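Local coordinates for protein glyoxalase-related enzyme, AraC type (Clostridium phytofermentans, PDB 3BT3) that is of unknown function but belongs to the glyoxalase-related VOC superfamily and, as an AraC-type protein, probably serves in transcription regulation, at residues 34-38 with 131-135; 92-98 with 137-143. All coordinates share one frame; numbering follows the deposited sequence.

After strand 26-29 the chain enters helix 32-41, then completes the first mixed sheet with strands 46-52, 58-64 and 81-85 before starting a second with strand 92-99. Helix 101-110 and strands 120-122 and 126-132 follow, and the turn after strand 126-132 returns to helix 32-41, closing interaction 1 over 92 residues. Strand 138-144 then pairs with strand 92-99, closing interaction 2 over 38 residues. Because their segments alternate along the chain, the two loops cross. Interaction 1 therefore ties the helix of the first half to the sheet of the second, while interaction 2 pairs strand 92-99, outermost in that sheet within this chain, with strand 138-144; Ile131 and Phe141 pack together between them.

Interaction 1: 34-38 with 131-135; sequences KTVKW and ITTTD
Trp38 reaches from helix 32-41 across the turn that follows strand 126-132, and its indole lies against the backbone of Thr133 and Thr134. Its CG stands anti to the backbone N (chi1 -177°), which carries the ring along the turn. CB meets the methyl CG2 of Thr134, and CG lies near CB and CG2 of the same residue. Further out, CD1 comes 3.6 Å from Thr134 CB. The amide N of Thr134 sits over the same ring face as Thr133 CA, which makes a CH-pi contact 3.8 Å from the centroid of the six-membered ring. At the far end CZ3 and CH2 meet Thr133 CG2, and CZ2 meets Ile131 CG2 in the ring plane at 3.9 Å. Trp113 adds an edge-to-face partner to this indole. The helix thus packs on the end of a strand belonging to the second four-stranded sheet, joining the two beta-alpha-beta-beta-beta modules characteristic of the VOC superfamily.

One turn earlier on the helix the contacts become polar. Lys34, bent at its last two torsions, brings NZ back to Thr134 OG1 in a hydrogen bond of 2.8 Å, and a long salt bridge links NZ to Asp135 OD2. Thr35 OG1 donates to Asp135 OD1 over 2.6 Å, and OD1 receives it on its syn lone pair, the side of OD2; the two side chains cross at about a right angle. Tyr27 OH also bonds to OD1, so two hydroxyls grip this oxygen, while Thr29 OG1 holds the hydroxyl of Thr35. The turn itself is an ST turn: Thr133 OG1 accepts from Asp135 N at 3.1 Å, and the same hydroxyl is hydrogen-bonded to Tyr27 OH.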
loop_
_atom_site.group_PDB
_atom_site.type_symbol
_atom_site.label_atom_id
_atom_site.label_comp_id
_atom_site.label_asym_id
_atom_site.label_seq_id
_atom_site.Cartn_x
_atom_site.Cartn_y
_atom_site.Cartn_z
ATOM N N LYS A 34 -0.868 -14.557 14.140
ATOM C CA LYS A 34 0.057 -13.829 15.006
ATOM C C LYS A 34 0.184 -12.367 14.558
ATOM O O LYS A 34 0.269 -11.464 15.393
ATOM C CB LYS A 34 1.440 -14.506 15.019
ATOM C CG LYS A 34 2.482 -13.762 15.863
ATOM C CD LYS A 34 3.766 -14.566 16.065
ATOM C CE LYS A 34 4.650 -14.560 14.826
ATOM N NZ LYS A 34 5.231 -13.210 14.543
ATOM N N THR A 35 0.194 -12.146 13.242
ATOM C CA THR A 35 0.300 -10.803 12.677
ATOM C C THR A 35 -0.927 -9.978 13.039
ATOM O O THR A 35 -0.817 -8.824 13.442
ATOM C CB THR A 35 0.427 -10.861 11.155
ATOM O OG1 THR A 35 1.665 -11.494 10.818
ATOM C CG2 THR A 35 0.384 -9.460 10.544
ATOM N N VAL A 36 -2.094 -10.593 12.908
ATOM C CA VAL A 36 -3.349 -9.930 13.234
ATOM C C VAL A 36 -3.444 -9.603 14.729
ATOM O O VAL A 36 -3.972 -8.555 15.103
ATOM C CB VAL A 36 -4.545 -10.818 12.822
ATOM C CG1 VAL A 36 -5.811 -10.357 13.504
ATOM C CG2 VAL A 36 -4.720 -10.775 11.323
ATOM N N LYS A 37 -2.941 -10.495 15.578
ATOM C CA LYS A 37 -2.993 -10.274 17.019
ATOM C C LYS A 37 -2.092 -9.107 17.377
ATOM O O LYS A 37 -2.392 -8.323 18.279
ATOM C CB LYS A 37 -2.555 -11.529 17.777
ATOM C CG LYS A 37 -3.674 -12.531 17.976
ATOM C CD LYS A 37 -3.163 -13.858 18.532
ATOM C CE LYS A 37 -4.313 -14.780 18.970
ATOM N NZ LYS A 37 -5.274 -15.108 17.867
ATOM N N TRP A 38 -0.995 -8.979 16.643
ATOM C CA TRP A 38 -0.058 -7.903 16.887
ATOM C C TRP A 38 -0.719 -6.569 16.526
ATOM O O TRP A 38 -0.707 -5.624 17.326
ATOM C CB TRP A 38 1.208 -8.113 16.061
ATOM C CG TRP A 38 2.238 -7.079 16.321
ATOM C CD1 TRP A 38 3.149 -7.062 17.340
ATOM C CD2 TRP A 38 2.428 -5.870 15.589
ATOM N NE1 TRP A 38 3.895 -5.912 17.290
ATOM C CE2 TRP A 38 3.473 -5.158 16.225
ATOM C CE3 TRP A 38 1.820 -5.314 14.458
ATOM C CZ2 TRP A 38 3.917 -3.909 15.768
ATOM C CZ3 TRP A 38 2.264 -4.072 14.001
ATOM C CH2 TRP A 38 3.303 -3.387 14.659
ATOM N N ILE A 131 7.917 1.840 13.367
ATOM C CA ILE A 131 7.672 0.708 14.240
ATOM C C ILE A 131 8.052 -0.554 13.498
ATOM O O ILE A 131 7.831 -0.657 12.298
ATOM C CB ILE A 131 6.177 0.622 14.614
ATOM C CG1 ILE A 131 5.732 1.960 15.205
ATOM C CG2 ILE A 131 5.929 -0.516 15.606
ATOM C CD1 ILE A 131 4.277 2.004 15.619
ATOM N N THR A 132 8.641 -1.503 14.214
ATOM C CA THR A 132 9.010 -2.776 13.627
ATOM C C THR A 132 7.888 -3.723 14.036
ATOM O O THR A 132 7.556 -3.799 15.217
ATOM C CB THR A 132 10.331 -3.288 14.201
ATOM O OG1 THR A 132 11.367 -2.333 13.941
ATOM C CG2 THR A 132 10.695 -4.624 13.566
ATOM N N THR A 133 7.296 -4.430 13.074
ATOM C CA THR A 133 6.199 -5.341 13.392
ATOM C C THR A 133 6.713 -6.667 13.907
ATOM O O THR A 133 7.919 -6.913 13.907
ATOM C CB THR A 133 5.310 -5.638 12.164
ATOM O OG1 THR A 133 6.038 -6.431 11.210
ATOM C CG2 THR A 133 4.866 -4.354 11.524
ATOM N N THR A 134 5.786 -7.523 14.329
ATOM C CA THR A 134 6.131 -8.845 14.847
ATOM C C THR A 134 6.741 -9.684 13.736
ATOM O O THR A 134 7.366 -10.702 13.997
ATOM C CB THR A 134 4.882 -9.602 15.394
ATOM O OG1 THR A 134 5.294 -10.813 16.037
ATOM C CG2 THR A 134 3.933 -9.969 14.262
ATOM N N ASP A 135 6.554 -9.248 12.494
ATOM C CA ASP A 135 7.078 -9.976 11.348
ATOM C C ASP A 135 8.402 -9.419 10.853
ATOM O O ASP A 135 9.019 -9.990 9.962
ATOM C CB ASP A 135 6.053 -9.950 10.214
ATOM C CG ASP A 135 4.750 -10.620 10.601
ATOM O OD1 ASP A 135 3.688 -9.961 10.568
ATOM O OD2 ASP A 135 4.797 -11.816 10.949
#

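Interaction 2: 92-98 with 137-143; sequences VAGFMMI and CILRFFE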
loop_
_atom_site.group_PDB
_atom_site.type_symbol
_atom_site.label_atom_id
_atom_site.label_comp_id
_atom_site.label_asym_id
_atom_site.label_seq_id
_atom_site.Cartn_x
_atom_site.Cartn_y
_atom_site.Cartn_z
ATOM N N VAL A 92 10.825 -1.221 4.619
ATOM C CA VAL A 92 9.595 -0.460 4.782
ATOM C C VAL A 92 8.394 -1.075 4.073
ATOM O O VAL A 92 8.433 -1.342 2.873
ATOM C CB VAL A 92 9.781 0.989 4.271
ATOM C CG1 VAL A 92 8.441 1.705 4.269
ATOM C CG2 VAL A 92 10.788 1.732 5.150
ATOM N N ALA A 93 7.319 -1.278 4.825
ATOM C CA ALA A 93 6.099 -1.863 4.286
ATOM C C ALA A 93 4.924 -0.901 4.350
ATOM O O ALA A 93 3.887 -1.157 3.755
ATOM C CB ALA A 93 5.748 -3.137 5.053
ATOM N N GLY A 94 5.080 0.194 5.086
ATOM C CA GLY A 94 4.005 1.160 5.224
ATOM C C GLY A 94 4.494 2.580 5.455
ATOM O O GLY A 94 5.506 2.812 6.118
ATOM N N PHE A 95 3.757 3.536 4.906
ATOM C CA PHE A 95 4.098 4.947 5.009
ATOM C C PHE A 95 2.786 5.681 5.188
ATOM O O PHE A 95 2.193 6.133 4.217
ATOM C CB PHE A 95 4.784 5.394 3.715
ATOM C CG PHE A 95 5.205 6.832 3.717
ATOM C CD1 PHE A 95 6.088 7.312 4.683
ATOM C CD2 PHE A 95 4.735 7.705 2.744
ATOM C CE1 PHE A 95 6.500 8.640 4.682
ATOM C CE2 PHE A 95 5.141 9.041 2.730
ATOM C CZ PHE A 95 6.031 9.510 3.705
ATOM N N MET A 96 2.322 5.806 6.423
ATOM C CA MET A 96 1.034 6.441 6.637
ATOM C C MET A 96 0.978 7.724 7.458
ATOM O O MET A 96 1.655 7.877 8.472
ATOM C CB MET A 96 0.029 5.397 7.172
ATOM C CG MET A 96 0.401 4.637 8.448
ATOM S SD MET A 96 -0.688 3.154 8.767
ATOM C CE MET A 96 0.435 1.897 8.447
ATOM N N MET A 97 0.160 8.651 6.975
ATOM C CA MET A 97 -0.043 9.939 7.615
ATOM C C MET A 97 -1.065 9.758 8.730
ATOM O O MET A 97 -2.140 9.192 8.505
ATOM C CB MET A 97 -0.570 10.954 6.593
ATOM C CG MET A 97 -0.722 12.393 7.123
ATOM S SD MET A 97 -1.812 13.440 6.096
ATOM C CE MET A 97 -0.821 13.678 4.639
ATOM N N ILE A 98 -0.732 10.224 9.931
ATOM C CA ILE A 98 -1.652 10.110 11.047
ATOM C C ILE A 98 -1.822 11.403 11.823
ATOM O O ILE A 98 -1.177 12.417 11.552
ATOM C CB ILE A 98 -1.215 9.036 12.055
ATOM C CG1 ILE A 98 0.031 9.504 12.798
ATOM C CG2 ILE A 98 -0.951 7.721 11.346
ATOM C CD1 ILE A 98 0.351 8.661 14.005
ATOM N N CYS A 137 8.861 -6.256 9.430
ATOM C CA CYS A 137 8.735 -5.117 8.520
ATOM C C CYS A 137 8.727 -3.826 9.301
ATOM O O CYS A 137 8.447 -3.807 10.506
ATOM C CB CYS A 137 7.428 -5.133 7.724
ATOM S SG CYS A 137 6.680 -6.706 7.459
ATOM N N ILE A 138 8.992 -2.746 8.577
ATOM C CA ILE A 138 9.013 -1.412 9.140
ATOM C C ILE A 138 7.775 -0.631 8.723
ATOM O O ILE A 138 7.395 -0.629 7.549
ATOM C CB ILE A 138 10.250 -0.609 8.654
ATOM C CG1 ILE A 138 11.546 -1.333 9.033
ATOM C CG2 ILE A 138 10.205 0.796 9.221
ATOM C CD1 ILE A 138 11.665 -1.675 10.505
ATOM N N LEU A 139 7.151 0.033 9.687
ATOM C CA LEU A 139 5.995 0.865 9.399
ATOM C C LEU A 139 6.364 2.283 9.793
ATOM O O LEU A 139 6.745 2.539 10.942
ATOM C CB LEU A 139 4.773 0.429 10.206
ATOM C CG LEU A 139 4.210 -0.961 9.960
ATOM C CD1 LEU A 139 2.931 -1.130 10.754
ATOM C CD2 LEU A 139 3.948 -1.151 8.470
ATOM N N ARG A 140 6.250 3.200 8.841
ATOM C CA ARG A 140 6.559 4.599 9.103
ATOM C C ARG A 140 5.282 5.390 9.360
ATOM O O ARG A 140 4.309 5.294 8.618
ATOM C CB ARG A 140 7.327 5.199 7.924
ATOM C CG ARG A 140 8.704 4.568 7.713
ATOM C CD ARG A 140 9.440 5.169 6.525
ATOM N NE ARG A 140 9.585 6.612 6.660
ATOM C CZ ARG A 140 10.077 7.409 5.716
ATOM N NH1 ARG A 140 10.479 6.907 4.557
ATOM N NH2 ARG A 140 10.166 8.715 5.926
ATOM N N PHE A 141 5.287 6.160 10.437
ATOM C CA PHE A 141 4.137 6.978 10.795
ATOM C C PHE A 141 4.594 8.431 10.830
ATOM O O PHE A 141 5.669 8.739 11.355
ATOM C CB PHE A 141 3.607 6.561 12.168
ATOM C CG PHE A 141 2.984 5.187 12.187
ATOM C CD1 PHE A 141 1.645 5.008 11.849
ATOM C CD2 PHE A 141 3.738 4.071 12.532
ATOM C CE1 PHE A 141 1.064 3.740 11.858
ATOM C CE2 PHE A 141 3.167 2.796 12.542
ATOM C CZ PHE A 141 1.831 2.630 12.208
ATOM N N PHE A 142 3.808 9.332 10.257
ATOM C CA PHE A 142 4.201 10.728 10.285
ATOM C C PHE A 142 3.014 11.647 10.446
ATOM O O PHE A 142 1.881 11.284 10.124
ATOM C CB PHE A 142 5.000 11.100 9.020
ATOM C CG PHE A 142 4.179 11.135 7.759
ATOM C CD1 PHE A 142 3.474 12.281 7.403
ATOM C CD2 PHE A 142 4.090 10.011 6.943
ATOM C CE1 PHE A 142 2.687 12.305 6.250
ATOM C CE2 PHE A 142 3.310 10.024 5.791
ATOM C CZ PHE A 142 2.606 11.175 5.444
ATOM N N GLU A 143 3.288 12.831 10.980
ATOM C CA GLU A 143 2.275 13.858 11.184
ATOM C C GLU A 143 2.939 15.179 10.826
ATOM O O GLU A 143 3.994 15.531 11.375
ATOM C CB GLU A 143 1.805 13.882 12.638
ATOM C CG GLU A 143 0.650 14.832 12.880
ATOM C CD GLU A 143 0.101 14.760 14.297
ATOM O OE1 GLU A 143 -0.977 15.342 14.537
ATOM O OE2 GLU A 143 0.740 14.133 15.170
#
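Phe142 packs against both Phe95 and Met97 on one face of a parallel strand pair, in which strands 92-99 and 138-144 are neighbours in the second sheet of this VOC-type fold. Its CG lies between the backbone N and the carbonyl carbon (chi1 70°), a setting that brings the ring across to strand 92-99 and onto Met97 CA, 3.8 Å from the ring centroid. CE2 sits above the rim of the Phe95 ring; the two ring planes meet at 33°. The Phe95 ring in turn places CE1 over the centre of the Arg140 guanidinium, whose NH2 is fixed by a salt bridge to Glu128. On the face of Leu139 and Phe141, Met96 runs beside Phe141 in a Met-aromatic contact, its SD 4.7 Å from the ring centroid. Backbone bonds align these side chains, among them Met96 N to Arg140 O and Ile98 N to Phe142 O. Beyond the pair, His82 and Phe84 of the second subunit meet the Phe95 ring edge-to-face, and Met97 and Ile98 join an antiparallel ladder with that chain, continuing the sheet across the interface. A beta bulge at Ala93 shifts the register by one; here Ile138 O accepts from Ala93 N at 2.8 Å and, weakly, from Gly94 N at 3.5 Å.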